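LbaCas13a (C2c2) (PDB 5W1I) probably acts, like other Cas13a effectors, as a CRISPR-RNA-guided ribonuclease that processes its own guide precursor and cleaves single-stranded RNA. Local coordinates at residues 69-74 against 99-104; 160-165 against 200-205; 1180-1185 against 1200-1205; 1236-1241 against 1306-1311. One frame throughout, in Å; residues are numbered along the deposited sequence.

Interaction 1. Residues 69-74 against 99-104; sequences YRIFNE and NGLVLS
Arg-70 lies over the side chain of Val-102 where the irregular loop 69-74 passes an inverse gamma turn centred on Leu-101, the turn that leads into helix 103-106 in the helical N-terminal part of the chain. The guanidinium turns one face to Val-102, whose CG1 stands 3.4 Å above its plane, near the rim, and 3.6 Å from Arg-70 NH1. Arginine suits this place because its flat face can rest on a branched aliphatic chain while its N-H groups reach oxygens around the edge. Arg-70 CG stands beside the backbone N (chi1 -55°), and a bend at chi2 brings NH1 back to Tyr-69 O at 3.0 Å; NH1 comes from above the carbonyl plane of Tyr-69, while the oxygen lies near the guanidinium plane. NH1 also donates to Lys-67 O and NE to Asn-96 O, so the group cannot easily rotate.

Further on, Ile-71 and Leu-101 meet at about a right angle, CD1 to CD2 at 3.6 Å. With chi1 at 68°, Ile-71 CG1 sits between the backbone N and carbonyl carbon, and from there it also stands over one face of the Phe-72 ring, toward its rim. Tyr-69 approaches Leu-103 obliquely, and Val-226 and Phe-230 of helix 218-230 close over this pair; Tyr-69 OH bonds to Asp-229 OD2.

The two backbones are joined by water. One molecule accepts from Ile-71 N and donates to Leu-101 O, 2.8 Å from the water. Another donates to both Tyr-69 O, at 2.6 Å, and Leu-101 O, and accepts from Leu-103 N at 3.2 Å.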
loop_
_atom_site.group_PDB
_atom_site.type_symbol
_atom_site.label_atom_id
_atom_site.label_comp_id
_atom_site.label_asym_id
_atom_site.label_seq_id
_atom_site.Cartn_x
_atom_site.Cartn_y
_atom_site.Cartn_z
ATOM N N TYR B 69 29.489 -3.573 22.329
ATOM C CA TYR B 69 29.749 -2.247 21.781
ATOM C C TYR B 69 31.114 -2.218 21.099
ATOM O O TYR B 69 32.135 -2.533 21.720
ATOM C CB TYR B 69 29.681 -1.188 22.881
ATOM C CG TYR B 69 29.922 0.223 22.384
ATOM C CD1 TYR B 69 31.208 0.749 22.312
ATOM C CD2 TYR B 69 28.865 1.025 21.976
ATOM C CE1 TYR B 69 31.431 2.032 21.853
ATOM C CE2 TYR B 69 29.079 2.311 21.517
ATOM C CZ TYR B 69 30.364 2.809 21.457
ATOM O OH TYR B 69 30.581 4.089 20.998
ATOM N N ARG B 70 31.127 -1.849 19.820
ATOM C CA ARG B 70 32.351 -1.637 19.062
ATOM C C ARG B 70 32.218 -0.341 18.273
ATOM O O ARG B 70 31.130 0.008 17.811
ATOM C CB ARG B 70 32.641 -2.801 18.101
ATOM C CG ARG B 70 32.706 -4.173 18.757
ATOM C CD ARG B 70 33.939 -4.317 19.636
ATOM N NE ARG B 70 34.110 -5.687 20.115
ATOM C CZ ARG B 70 33.475 -6.197 21.167
ATOM N NH1 ARG B 70 32.617 -5.455 21.852
ATOM N NH2 ARG B 70 33.695 -7.453 21.531
ATOM N N ILE B 71 33.336 0.374 18.119
ATOM C CA ILE B 71 33.296 1.619 17.360
ATOM C C ILE B 71 33.196 1.365 15.862
ATOM O O ILE B 71 32.775 2.257 15.117
ATOM C CB ILE B 71 34.517 2.505 17.678
ATOM C CG1 ILE B 71 35.806 1.866 17.159
ATOM C CG2 ILE B 71 34.605 2.781 19.175
ATOM C CD1 ILE B 71 36.981 2.820 17.131
ATOM N N PHE B 72 33.567 0.174 15.396
ATOM C CA PHE B 72 33.444 -0.195 13.993
ATOM C C PHE B 72 32.384 -1.277 13.840
ATOM O O PHE B 72 32.317 -2.211 14.645
ATOM C CB PHE B 72 34.779 -0.692 13.430
ATOM C CG PHE B 72 35.867 0.342 13.435
ATOM C CD1 PHE B 72 35.751 1.495 12.676
ATOM C CD2 PHE B 72 37.014 0.156 14.188
ATOM C CE1 PHE B 72 36.755 2.449 12.677
ATOM C CE2 PHE B 72 38.021 1.103 14.192
ATOM C CZ PHE B 72 37.892 2.250 13.436
ATOM N N ASN B 73 31.564 -1.148 12.803
ATOM C CA ASN B 73 30.461 -2.067 12.560
ATOM C C ASN B 73 30.897 -3.237 11.683
ATOM O O ASN B 73 31.923 -3.188 11.002
ATOM C CB ASN B 73 29.288 -1.337 11.903
ATOM C CG ASN B 73 28.322 -0.759 12.917
ATOM O OD1 ASN B 73 28.582 -0.782 14.120
ATOM N ND2 ASN B 73 27.201 -0.237 12.435
ATOM N N GLU B 74 30.085 -4.293 11.709
ATOM C CA GLU B 74 30.312 -5.510 10.928
ATOM C C GLU B 74 31.735 -6.047 11.051
ATOM O O GLU B 74 32.351 -5.966 12.114
ATOM C CB GLU B 74 29.970 -5.259 9.457
ATOM C CG GLU B 74 28.477 -5.310 9.156
ATOM C CD GLU B 74 28.182 -5.520 7.684
ATOM O OE1 GLU B 74 28.830 -4.859 6.846
ATOM O OE2 GLU B 74 27.300 -6.347 7.368
ATOM N N ASN B 99 41.347 -8.278 23.653
ATOM C CA ASN B 99 42.530 -7.451 23.888
ATOM C C ASN B 99 42.608 -6.263 22.938
ATOM O O ASN B 99 43.598 -5.520 22.959
ATOM C CB ASN B 99 43.826 -8.271 23.818
ATOM C CG ASN B 99 43.788 -9.496 24.710
ATOM O OD1 ASN B 99 43.185 -9.478 25.784
ATOM N ND2 ASN B 99 44.435 -10.569 24.271
ATOM N N GLY B 100 41.588 -6.059 22.114
ATOM C CA GLY B 100 41.488 -4.905 21.246
ATOM C C GLY B 100 40.763 -3.759 21.915
ATOM O O GLY B 100 40.826 -3.578 23.135
ATOM N N LEU B 101 40.055 -2.972 21.107
ATOM C CA LEU B 101 39.300 -1.831 21.625
ATOM C C LEU B 101 37.890 -2.290 22.004
ATOM O O LEU B 101 36.896 -2.026 21.324
ATOM C CB LEU B 101 39.275 -0.701 20.605
ATOM C CG LEU B 101 38.937 0.684 21.158
ATOM C CD1 LEU B 101 39.954 1.099 22.209
ATOM C CD2 LEU B 101 38.878 1.706 20.037
ATOM N N VAL B 102 37.828 -3.003 23.124
ATOM C CA VAL B 102 36.582 -3.502 23.691
ATOM C C VAL B 102 36.360 -2.750 24.997
ATOM O O VAL B 102 37.019 -3.027 26.007
ATOM C CB VAL B 102 36.620 -5.018 23.915
ATOM C CG1 VAL B 102 35.241 -5.531 24.302
ATOM C CG2 VAL B 102 37.129 -5.723 22.668
ATOM N N LEU B 103 35.431 -1.789 24.982
ATOM C CA LEU B 103 35.246 -0.923 26.143
ATOM C C LEU B 103 34.693 -1.688 27.338
ATOM O O LEU B 103 35.040 -1.376 28.483
ATOM C CB LEU B 103 34.325 0.244 25.792
ATOM C CG LEU B 103 35.010 1.479 25.208
ATOM C CD1 LEU B 103 34.028 2.634 25.128
ATOM C CD2 LEU B 103 36.224 1.861 26.040
ATOM N N SER B 104 33.833 -2.684 27.100
ATOM C CA SER B 104 33.262 -3.443 28.208
ATOM C C SER B 104 34.327 -4.180 29.004
ATOM O O SER B 104 34.096 -4.504 30.173
ATOM C CB SER B 104 32.213 -4.432 27.695
ATOM O OG SER B 104 32.798 -5.428 26.875
HETATM O O HOH W 1 34.309 -1.125 22.074
HETATM O O HOH W 2 32.424 -3.295 24.727
HETATM O O HOH W 3 35.856 -1.157 18.851
#

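Interaction 2. Residues 160-165 against 200-205; sequences NFINRI and KKLLMN
Phe-161 begins the contact with its CB, which lies 3.8 Å from Leu-202 CD1; its ring packs on Met-106 and on Ile-223 of helix 218-230, so the residue touches helices beyond this pair. Ile-162 follows, pointing at helix 193-206. It slides past Leu-202 in the opposite direction, CG1 to CG at 4.1 Å, and its CD1 goes on to touch Asn-205 ND2 at 3.4 Å. Because CG1 is anti to the carbonyl carbon (chi1 -77°), the extended branch is carried out to Asn-205, which crosses it at about a right angle and gives its ND2 to Glu-158 OE1. An alanine in place of Ile-162 is likely to open a gap beside Leu-202 and leave the Asn-205 amide without its apolar neighbour.

One turn later, Ile-165 places CD1 3.5 Å from Leu-202 CD2 and 4.0 Å from Leu-203 CD2. Leu-203 starts out away from helix 158-166, and its CD2 branch returns to meet the isoleucine. Leu-202 is thus wedged among Phe-161, Ile-162 and Ile-165; leucine suits the spot because its forked end, with CG anti to the backbone N, sends one methyl to Phe-161 and the other to Ile-165.

With axes 9.9 Å apart and crossing at -65°, the two helices show the steeply crossed aliphatic helix-helix packing of the helical region in the N-terminal part of the chain, rather than the near alignment of a coiled coil.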
loop_
_atom_site.group_PDB
_atom_site.type_symbol
_atom_site.label_atom_id
_atom_site.label_comp_id
_atom_site.label_asym_id
_atom_site.label_seq_id
_atom_site.Cartn_x
_atom_site.Cartn_y
_atom_site.Cartn_z
ATOM N N ASN B 160 46.441 4.468 25.913
ATOM C CA ASN B 160 45.822 3.156 26.078
ATOM C C ASN B 160 44.951 2.798 24.880
ATOM O O ASN B 160 44.917 1.636 24.457
ATOM C CB ASN B 160 45.005 3.116 27.368
ATOM C CG ASN B 160 44.485 1.727 27.681
ATOM O OD1 ASN B 160 45.140 0.727 27.385
ATOM N ND2 ASN B 160 43.301 1.657 28.279
ATOM N N PHE B 161 44.233 3.778 24.325
ATOM C CA PHE B 161 43.447 3.528 23.121
ATOM C C PHE B 161 44.338 3.100 21.962
ATOM O O PHE B 161 43.977 2.206 21.187
ATOM C CB PHE B 161 42.641 4.773 22.748
ATOM C CG PHE B 161 41.229 4.764 23.268
ATOM C CD1 PHE B 161 40.975 4.754 24.630
ATOM C CD2 PHE B 161 40.157 4.775 22.390
ATOM C CE1 PHE B 161 39.675 4.746 25.107
ATOM C CE2 PHE B 161 38.855 4.769 22.861
ATOM C CZ PHE B 161 38.614 4.754 24.221
ATOM N N ILE B 162 45.510 3.725 21.829
ATOM C CA ILE B 162 46.439 3.352 20.767
ATOM C C ILE B 162 46.967 1.939 20.988
ATOM O O ILE B 162 47.059 1.141 20.046
ATOM C CB ILE B 162 47.582 4.382 20.680
ATOM C CG1 ILE B 162 47.099 5.659 19.988
ATOM C CG2 ILE B 162 48.784 3.802 19.953
ATOM C CD1 ILE B 162 48.127 6.765 19.968
ATOM N N ASN B 163 47.310 1.601 22.234
ATOM C CA ASN B 163 47.835 0.269 22.522
ATOM C C ASN B 163 46.778 -0.804 22.296
ATOM O O ASN B 163 47.090 -1.901 21.818
ATOM C CB ASN B 163 48.363 0.212 23.955
ATOM C CG ASN B 163 49.568 1.108 24.167
ATOM O OD1 ASN B 163 50.265 1.467 23.219
ATOM N ND2 ASN B 163 49.818 1.477 25.419
ATOM N N ARG B 164 45.517 -0.503 22.626
ATOM C CA ARG B 164 44.451 -1.479 22.433
ATOM C C ARG B 164 44.105 -1.659 20.961
ATOM O O ARG B 164 43.642 -2.733 20.562
ATOM C CB ARG B 164 43.208 -1.049 23.212
ATOM C CG ARG B 164 43.306 -1.223 24.722
ATOM C CD ARG B 164 43.261 -2.685 25.128
ATOM N NE ARG B 164 42.927 -2.834 26.542
ATOM C CZ ARG B 164 42.413 -3.936 27.081
ATOM N NH1 ARG B 164 42.142 -3.977 28.379
ATOM N NH2 ARG B 164 42.160 -4.994 26.321
ATOM N N ILE B 165 44.337 -0.637 20.138
ATOM C CA ILE B 165 44.032 -0.757 18.716
ATOM C C ILE B 165 45.148 -1.493 17.977
ATOM O O ILE B 165 44.881 -2.245 17.032
ATOM C CB ILE B 165 43.761 0.637 18.120
ATOM C CG1 ILE B 165 42.384 1.132 18.566
ATOM C CG2 ILE B 165 43.841 0.620 16.599
ATOM C CD1 ILE B 165 42.120 2.581 18.246
ATOM N N LYS B 200 40.569 9.797 13.327
ATOM C CA LYS B 200 41.645 9.723 12.345
ATOM C C LYS B 200 42.969 10.188 12.938
ATOM O O LYS B 200 44.011 9.564 12.710
ATOM C CB LYS B 200 41.294 10.548 11.107
ATOM C CG LYS B 200 42.465 10.726 10.151
ATOM C CD LYS B 200 42.007 11.063 8.744
ATOM C CE LYS B 200 43.191 11.137 7.794
ATOM N NZ LYS B 200 42.778 11.480 6.408
ATOM N N LYS B 201 42.947 11.282 13.705
ATOM C CA LYS B 201 44.172 11.767 14.337
ATOM C C LYS B 201 44.756 10.721 15.277
ATOM O O LYS B 201 45.980 10.562 15.357
ATOM C CB LYS B 201 43.895 13.072 15.084
ATOM C CG LYS B 201 45.133 13.735 15.665
ATOM C CD LYS B 201 44.798 15.100 16.244
ATOM C CE LYS B 201 46.009 15.732 16.909
ATOM N NZ LYS B 201 45.714 17.106 17.403
ATOM N N LEU B 202 43.897 9.994 15.993
ATOM C CA LEU B 202 44.378 8.912 16.845
ATOM C C LEU B 202 44.930 7.762 16.011
ATOM O O LEU B 202 45.984 7.203 16.335
ATOM C CB LEU B 202 43.253 8.430 17.764
ATOM C CG LEU B 202 43.545 7.301 18.756
ATOM C CD1 LEU B 202 42.747 7.495 20.034
ATOM C CD2 LEU B 202 43.224 5.949 18.149
ATOM N N LEU B 203 44.230 7.392 14.936
ATOM C CA LEU B 203 44.680 6.281 14.104
ATOM C C LEU B 203 45.959 6.620 13.350
ATOM O O LEU B 203 46.784 5.733 13.106
ATOM C CB LEU B 203 43.577 5.876 13.127
ATOM C CG LEU B 203 42.349 5.196 13.738
ATOM C CD1 LEU B 203 41.337 4.840 12.659
ATOM C CD2 LEU B 203 42.758 3.955 14.518
ATOM N N MET B 204 46.141 7.887 12.966
ATOM C CA MET B 204 47.397 8.285 12.338
ATOM C C MET B 204 48.538 8.266 13.346
ATOM O O MET B 204 49.667 7.885 13.012
ATOM C CB MET B 204 47.261 9.672 11.706
ATOM C CG MET B 204 46.274 9.745 10.547
ATOM S SD MET B 204 46.849 8.922 9.051
ATOM C CE MET B 204 47.968 10.156 8.393
ATOM N N ASN B 205 48.261 8.672 14.589
ATOM C CA ASN B 205 49.282 8.622 15.629
ATOM C C ASN B 205 49.562 7.191 16.066
ATOM O O ASN B 205 50.688 6.874 16.465
ATOM C CB ASN B 205 48.852 9.470 16.827
ATOM C CG ASN B 205 49.915 9.538 17.907
ATOM O OD1 ASN B 205 51.108 9.400 17.632
ATOM N ND2 ASN B 205 49.487 9.751 19.147
#

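Interaction 3. Residues 1180-1185 against 1200-1205; sequences YINGLP and DGKEST
Gly-1183 N bonds to Gly-1201 O at 2.7 Å, joining a type II beta turn, 1181-1184, to the loop that leads into helix 1205-1216. The N-H...O angle is 154°, and the nitrogen stands well above the carbonyl plane of Gly-1201. Within the turn, Leu-1184 N closes back on Ile-1181 O. Gly-1183 holds the third position of the turn with phi at 103°, a conformation that other residues adopt poorly.

Packing between the backbones is close. Gly-1201 CA lies 3.4 Å from Leu-1184 O and 3.7 Å from Pro-1185 CA, an approach open to glycine because any beta carbon would clash with the turn. Pro-1185 has no backbone N-H needing a partner there. At the flank, Asn-1182 extends with CG anti to its N (chi1 -164°) and lays OD1 3.6 Å from Lys-1202 CA. Its ND2 is taken by Arg-603 O, at the start of an RxxxxH sequence of the HEPN nuclease type, and its backbone also bonds to Asn-604; the turn is therefore docked beside a probable nuclease motif.

Charged groups brace the loop. Lys-1208 NZ bonds to both Gly-1201 O and Leu-1184 O, bridging the segments from outside. Asp-1200 suits its corner as the acceptor of an Asx turn: its OD1 receives Lys-1202 N at 3.1 Å from above the carboxylate plane, while OD2 makes a long salt bridge of 3.8 Å to Lys-1202 NZ.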
loop_
_atom_site.group_PDB
_atom_site.type_symbol
_atom_site.label_atom_id
_atom_site.label_comp_id
_atom_site.label_asym_id
_atom_site.label_seq_id
_atom_site.Cartn_x
_atom_site.Cartn_y
_atom_site.Cartn_z
ATOM N N TYR B 1180 -18.991 15.130 -1.868
ATOM C CA TYR B 1180 -18.236 13.888 -1.970
ATOM C C TYR B 1180 -18.982 12.662 -1.464
ATOM O O TYR B 1180 -18.465 11.548 -1.596
ATOM C CB TYR B 1180 -16.907 14.024 -1.216
ATOM C CG TYR B 1180 -16.061 15.179 -1.699
ATOM C CD1 TYR B 1180 -15.275 15.060 -2.837
ATOM C CD2 TYR B 1180 -16.056 16.391 -1.024
ATOM C CE1 TYR B 1180 -14.503 16.114 -3.287
ATOM C CE2 TYR B 1180 -15.287 17.452 -1.465
ATOM C CZ TYR B 1180 -14.513 17.307 -2.597
ATOM O OH TYR B 1180 -13.746 18.357 -3.043
ATOM N N ILE B 1181 -20.173 12.822 -0.893
ATOM C CA ILE B 1181 -20.912 11.709 -0.303
ATOM C C ILE B 1181 -22.157 11.451 -1.138
ATOM O O ILE B 1181 -23.013 12.334 -1.286
ATOM C CB ILE B 1181 -21.277 11.984 1.163
ATOM C CG1 ILE B 1181 -20.009 12.072 2.015
ATOM C CG2 ILE B 1181 -22.203 10.900 1.691
ATOM C CD1 ILE B 1181 -20.268 12.424 3.465
ATOM N N ASN B 1182 -22.259 10.239 -1.680
ATOM C CA ASN B 1182 -23.430 9.836 -2.447
ATOM C C ASN B 1182 -24.632 9.718 -1.518
ATOM O O ASN B 1182 -24.611 8.937 -0.561
ATOM C CB ASN B 1182 -23.159 8.512 -3.156
ATOM C CG ASN B 1182 -24.161 8.212 -4.256
ATOM O OD1 ASN B 1182 -25.265 8.755 -4.278
ATOM N ND2 ASN B 1182 -23.775 7.336 -5.178
ATOM N N GLY B 1183 -25.680 10.489 -1.798
ATOM C CA GLY B 1183 -26.875 10.496 -0.987
ATOM C C GLY B 1183 -27.002 11.684 -0.059
ATOM O O GLY B 1183 -28.062 11.858 0.557
ATOM N N LEU B 1184 -25.959 12.503 0.063
ATOM C CA LEU B 1184 -26.010 13.687 0.909
ATOM C C LEU B 1184 -26.507 14.869 0.090
ATOM O O LEU B 1184 -25.827 15.275 -0.863
ATOM C CB LEU B 1184 -24.640 13.989 1.492
ATOM C CG LEU B 1184 -24.587 14.896 2.723
ATOM C CD1 LEU B 1184 -25.612 14.464 3.764
ATOM C CD2 LEU B 1184 -23.187 14.895 3.316
ATOM N N PRO B 1185 -27.669 15.437 0.405
ATOM C CA PRO B 1185 -28.212 16.522 -0.421
ATOM C C PRO B 1185 -27.385 17.796 -0.322
ATOM O O PRO B 1185 -26.727 18.066 0.685
ATOM C CB PRO B 1185 -29.618 16.735 0.152
ATOM C CG PRO B 1185 -29.931 15.474 0.906
ATOM C CD PRO B 1185 -28.618 15.003 1.443
ATOM N N ASP B 1200 -31.555 15.574 -4.259
ATOM C CA ASP B 1200 -31.730 14.328 -3.528
ATOM C C ASP B 1200 -30.408 13.739 -3.056
ATOM O O ASP B 1200 -30.418 12.748 -2.317
ATOM C CB ASP B 1200 -32.491 13.307 -4.383
ATOM C CG ASP B 1200 -31.765 12.951 -5.668
ATOM O OD1 ASP B 1200 -30.702 13.542 -5.946
ATOM O OD2 ASP B 1200 -32.271 12.078 -6.406
ATOM N N GLY B 1201 -29.281 14.322 -3.464
ATOM C CA GLY B 1201 -27.980 13.877 -3.021
ATOM C C GLY B 1201 -27.348 12.801 -3.872
ATOM O O GLY B 1201 -26.195 12.430 -3.614
ATOM N N LYS B 1202 -28.061 12.287 -4.870
ATOM C CA LYS B 1202 -27.581 11.188 -5.692
ATOM C C LYS B 1202 -26.964 11.648 -7.006
ATOM O O LYS B 1202 -26.553 10.804 -7.808
ATOM C CB LYS B 1202 -28.729 10.212 -5.975
ATOM C CG LYS B 1202 -29.223 9.475 -4.740
ATOM C CD LYS B 1202 -30.741 9.462 -4.663
ATOM C CE LYS B 1202 -31.330 8.314 -5.459
ATOM N NZ LYS B 1202 -32.814 8.397 -5.529
ATOM N N GLU B 1203 -26.885 12.955 -7.245
ATOM C CA GLU B 1203 -26.275 13.441 -8.472
ATOM C C GLU B 1203 -24.762 13.229 -8.435
ATOM O O GLU B 1203 -24.163 12.981 -7.384
ATOM C CB GLU B 1203 -26.606 14.919 -8.691
ATOM C CG GLU B 1203 -26.051 15.862 -7.632
ATOM C CD GLU B 1203 -26.953 15.987 -6.420
ATOM O OE1 GLU B 1203 -27.851 15.135 -6.250
ATOM O OE2 GLU B 1203 -26.762 16.936 -5.632
ATOM N N SER B 1204 -24.144 13.331 -9.609
ATOM C CA SER B 1204 -22.730 13.022 -9.755
ATOM C C SER B 1204 -21.866 14.054 -9.029
ATOM O O SER B 1204 -22.326 15.130 -8.631
ATOM C CB SER B 1204 -22.344 12.960 -11.233
ATOM O OG SER B 1204 -22.426 14.240 -11.837
ATOM N N THR B 1205 -20.589 13.702 -8.860
ATOM C CA THR B 1205 -19.637 14.623 -8.246
ATOM C C THR B 1205 -19.472 15.883 -9.086
ATOM O O THR B 1205 -19.417 16.995 -8.547
ATOM C CB THR B 1205 -18.287 13.929 -8.055
ATOM O OG1 THR B 1205 -18.467 12.723 -7.305
ATOM C CG2 THR B 1205 -17.316 14.840 -7.317
#

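Interaction 4. Residues 1236-1241 against 1306-1311; sequences ISEHDN and GKKMIG
The backbones of Glu-1238, the N-cap of helix 1239-1250, and Ile-1310, at the end of strand 1297-1310, approach to 5.3 Å between CA atoms. Asn-1241, pointing at the strand with CG beside its backbone N (chi1 -53°), grips Gly-1311, the residue after Ile-1310, at both polar atoms. Its OD1 receives Gly-1311 N at 2.6 Å, nearly straight and on a lone pair in the carbonyl plane; its ND2 donates to Gly-1311 O at 3.1 Å, from above that carbonyl's plane. Asparagine fits because one short amide offers acceptor and donor side by side; Gly-1311, with phi at 91°, has a backbone shape that glycine tolerates. A leucine in place of Asn-1241 would probably leave the buried Gly-1311 without either bond and the strand end free to shift.

Alongside, Lys-1308 crosses Glu-1238 at about a right angle, NZ reaching the syn side of OE1 at 2.7 Å; lysine suits because its long, extended chain carries the charge across to the carboxylate. Ile-1310 CG2 packs against Ser-1237, 3.6 Å from its O.

Arg-1272 also binds Glu-1238 OE1, and Asp-1271 also binds Lys-1308 NZ, so the charges alternate in a network that would tend to keep both groups ionised. Since Lys-1308 also packs on a sugar of the bound RNA, this network ties the RNA-facing strand to a helix carrying the arginine of a second RxxxxH sequence, as in HEPN nucleases.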
loop_
_atom_site.group_PDB
_atom_site.type_symbol
_atom_site.label_atom_id
_atom_site.label_comp_id
_atom_site.label_asym_id
_atom_site.label_seq_id
_atom_site.Cartn_x
_atom_site.Cartn_y
_atom_site.Cartn_z
ATOM N N ILE B 1236 -2.986 25.753 -9.476
ATOM C CA ILE B 1236 -4.325 26.106 -9.945
ATOM C C ILE B 1236 -4.406 26.035 -11.467
ATOM O O ILE B 1236 -5.433 25.634 -12.030
ATOM C CB ILE B 1236 -4.721 27.500 -9.423
ATOM C CG1 ILE B 1236 -4.724 27.516 -7.895
ATOM C CG2 ILE B 1236 -6.087 27.910 -9.956
ATOM C CD1 ILE B 1236 -5.854 26.720 -7.289
ATOM N N SER B 1237 -3.324 26.409 -12.154
ATOM C CA SER B 1237 -3.328 26.409 -13.614
ATOM C C SER B 1237 -3.532 25.017 -14.201
ATOM O O SER B 1237 -3.954 24.902 -15.357
ATOM C CB SER B 1237 -2.022 27.005 -14.140
ATOM O OG SER B 1237 -1.940 28.390 -13.853
ATOM N N GLU B 1238 -3.238 23.962 -13.443
ATOM C CA GLU B 1238 -3.368 22.593 -13.920
ATOM C C GLU B 1238 -4.602 21.891 -13.369
ATOM O O GLU B 1238 -4.734 20.674 -13.540
ATOM C CB GLU B 1238 -2.116 21.791 -13.563
ATOM C CG GLU B 1238 -0.819 22.408 -14.051
ATOM C CD GLU B 1238 0.383 21.533 -13.760
ATOM O OE1 GLU B 1238 0.961 20.986 -14.717
ATOM O OE2 GLU B 1238 0.732 21.370 -12.571
ATOM N N HIS B 1239 -5.506 22.628 -12.716
ATOM C CA HIS B 1239 -6.654 22.006 -12.062
ATOM C C HIS B 1239 -7.502 21.211 -13.050
ATOM O O HIS B 1239 -7.920 20.087 -12.751
ATOM C CB HIS B 1239 -7.500 23.073 -11.366
ATOM C CG HIS B 1239 -8.747 22.537 -10.736
ATOM N ND1 HIS B 1239 -8.766 21.988 -9.472
ATOM C CD2 HIS B 1239 -10.020 22.470 -11.195
ATOM C CE1 HIS B 1239 -9.997 21.604 -9.180
ATOM N NE2 HIS B 1239 -10.776 21.886 -10.208
ATOM N N ASP B 1240 -7.772 21.780 -14.227
ATOM C CA ASP B 1240 -8.571 21.071 -15.220
ATOM C C ASP B 1240 -7.817 19.883 -15.806
ATOM O O ASP B 1240 -8.441 18.914 -16.252
ATOM C CB ASP B 1240 -9.003 22.030 -16.330
ATOM C CG ASP B 1240 -9.981 23.082 -15.842
ATOM O OD1 ASP B 1240 -10.683 22.827 -14.842
ATOM O OD2 ASP B 1240 -10.047 24.167 -16.461
ATOM N N ASN B 1241 -6.483 19.936 -15.816
ATOM C CA ASN B 1241 -5.708 18.800 -16.302
ATOM C C ASN B 1241 -5.747 17.635 -15.321
ATOM O O ASN B 1241 -5.690 16.474 -15.739
ATOM C CB ASN B 1241 -4.264 19.221 -16.571
ATOM C CG ASN B 1241 -4.170 20.425 -17.485
ATOM O OD1 ASN B 1241 -3.959 21.549 -17.031
ATOM N ND2 ASN B 1241 -4.336 20.197 -18.782
ATOM N N GLY B 1306 9.321 14.697 -20.316
ATOM C CA GLY B 1306 8.242 14.515 -21.260
ATOM C C GLY B 1306 7.510 15.824 -21.491
ATOM O O GLY B 1306 8.063 16.911 -21.321
ATOM N N LYS B 1307 6.243 15.704 -21.885
ATOM C CA LYS B 1307 5.395 16.854 -22.163
ATOM C C LYS B 1307 4.070 16.720 -21.426
ATOM O O LYS B 1307 3.564 15.614 -21.220
ATOM C CB LYS B 1307 5.127 17.016 -23.667
ATOM C CG LYS B 1307 6.342 17.401 -24.496
ATOM C CD LYS B 1307 6.856 18.778 -24.111
ATOM C CE LYS B 1307 8.020 19.202 -24.994
ATOM N NZ LYS B 1307 9.128 18.210 -24.963
ATOM N N LYS B 1308 3.514 17.865 -21.034
ATOM C CA LYS B 1308 2.198 17.924 -20.414
ATOM C C LYS B 1308 1.531 19.230 -20.815
ATOM O O LYS B 1308 2.205 20.215 -21.130
ATOM C CB LYS B 1308 2.270 17.825 -18.885
ATOM C CG LYS B 1308 2.860 19.061 -18.219
ATOM C CD LYS B 1308 2.832 18.962 -16.702
ATOM C CE LYS B 1308 3.675 20.061 -16.074
ATOM N NZ LYS B 1308 3.493 20.139 -14.598
ATOM N N MET B 1309 0.203 19.229 -20.802
ATOM C CA MET B 1309 -0.577 20.409 -21.136
ATOM C C MET B 1309 -0.991 21.148 -19.868
ATOM O O MET B 1309 -1.237 20.539 -18.824
ATOM C CB MET B 1309 -1.819 20.030 -21.948
ATOM C CG MET B 1309 -1.509 19.387 -23.294
ATOM S SD MET B 1309 -0.405 20.385 -24.315
ATOM C CE MET B 1309 -1.458 21.784 -24.686
ATOM N N ILE B 1310 -1.063 22.472 -19.971
ATOM C CA ILE B 1310 -1.519 23.332 -18.884
ATOM C C ILE B 1310 -2.837 23.954 -19.319
ATOM O O ILE B 1310 -2.859 24.859 -20.164
ATOM C CB ILE B 1310 -0.488 24.409 -18.522
ATOM C CG1 ILE B 1310 0.815 23.769 -18.045
ATOM C CG2 ILE B 1310 -1.047 25.344 -17.458
ATOM C CD1 ILE B 1310 1.771 24.757 -17.420
ATOM N N GLY B 1311 -3.934 23.467 -18.751
ATOM C CA GLY B 1311 -5.251 23.938 -19.114
ATOM C C GLY B 1311 -5.862 23.126 -20.240
ATOM O O GLY B 1311 -5.203 22.336 -20.921
#

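Overall arrangement
Interactions 1 and 2 are buried parts of one helical region and touch directly: Leu-101, which faces Ile-71 in interaction 1, also packs on Phe-161 and Ile-165 of interaction 2. Both rest on aliphatic side chains, but the loop contact adds bridging waters where irregular backbones meet, whereas the helix pair, with its own backbone bonds satisfied, meets mainly through side chains. Interactions 3 and 4 lie far off, 57 to 74 Å away between centres, and are partly buried. They do not touch each other, with nearest atoms about 8 Å apart. Each uses a glycine and polar bonds, backbone to backbone in interaction 3, side chain to backbone plus a salt bridge in interaction 4, the contact nearest the RNA.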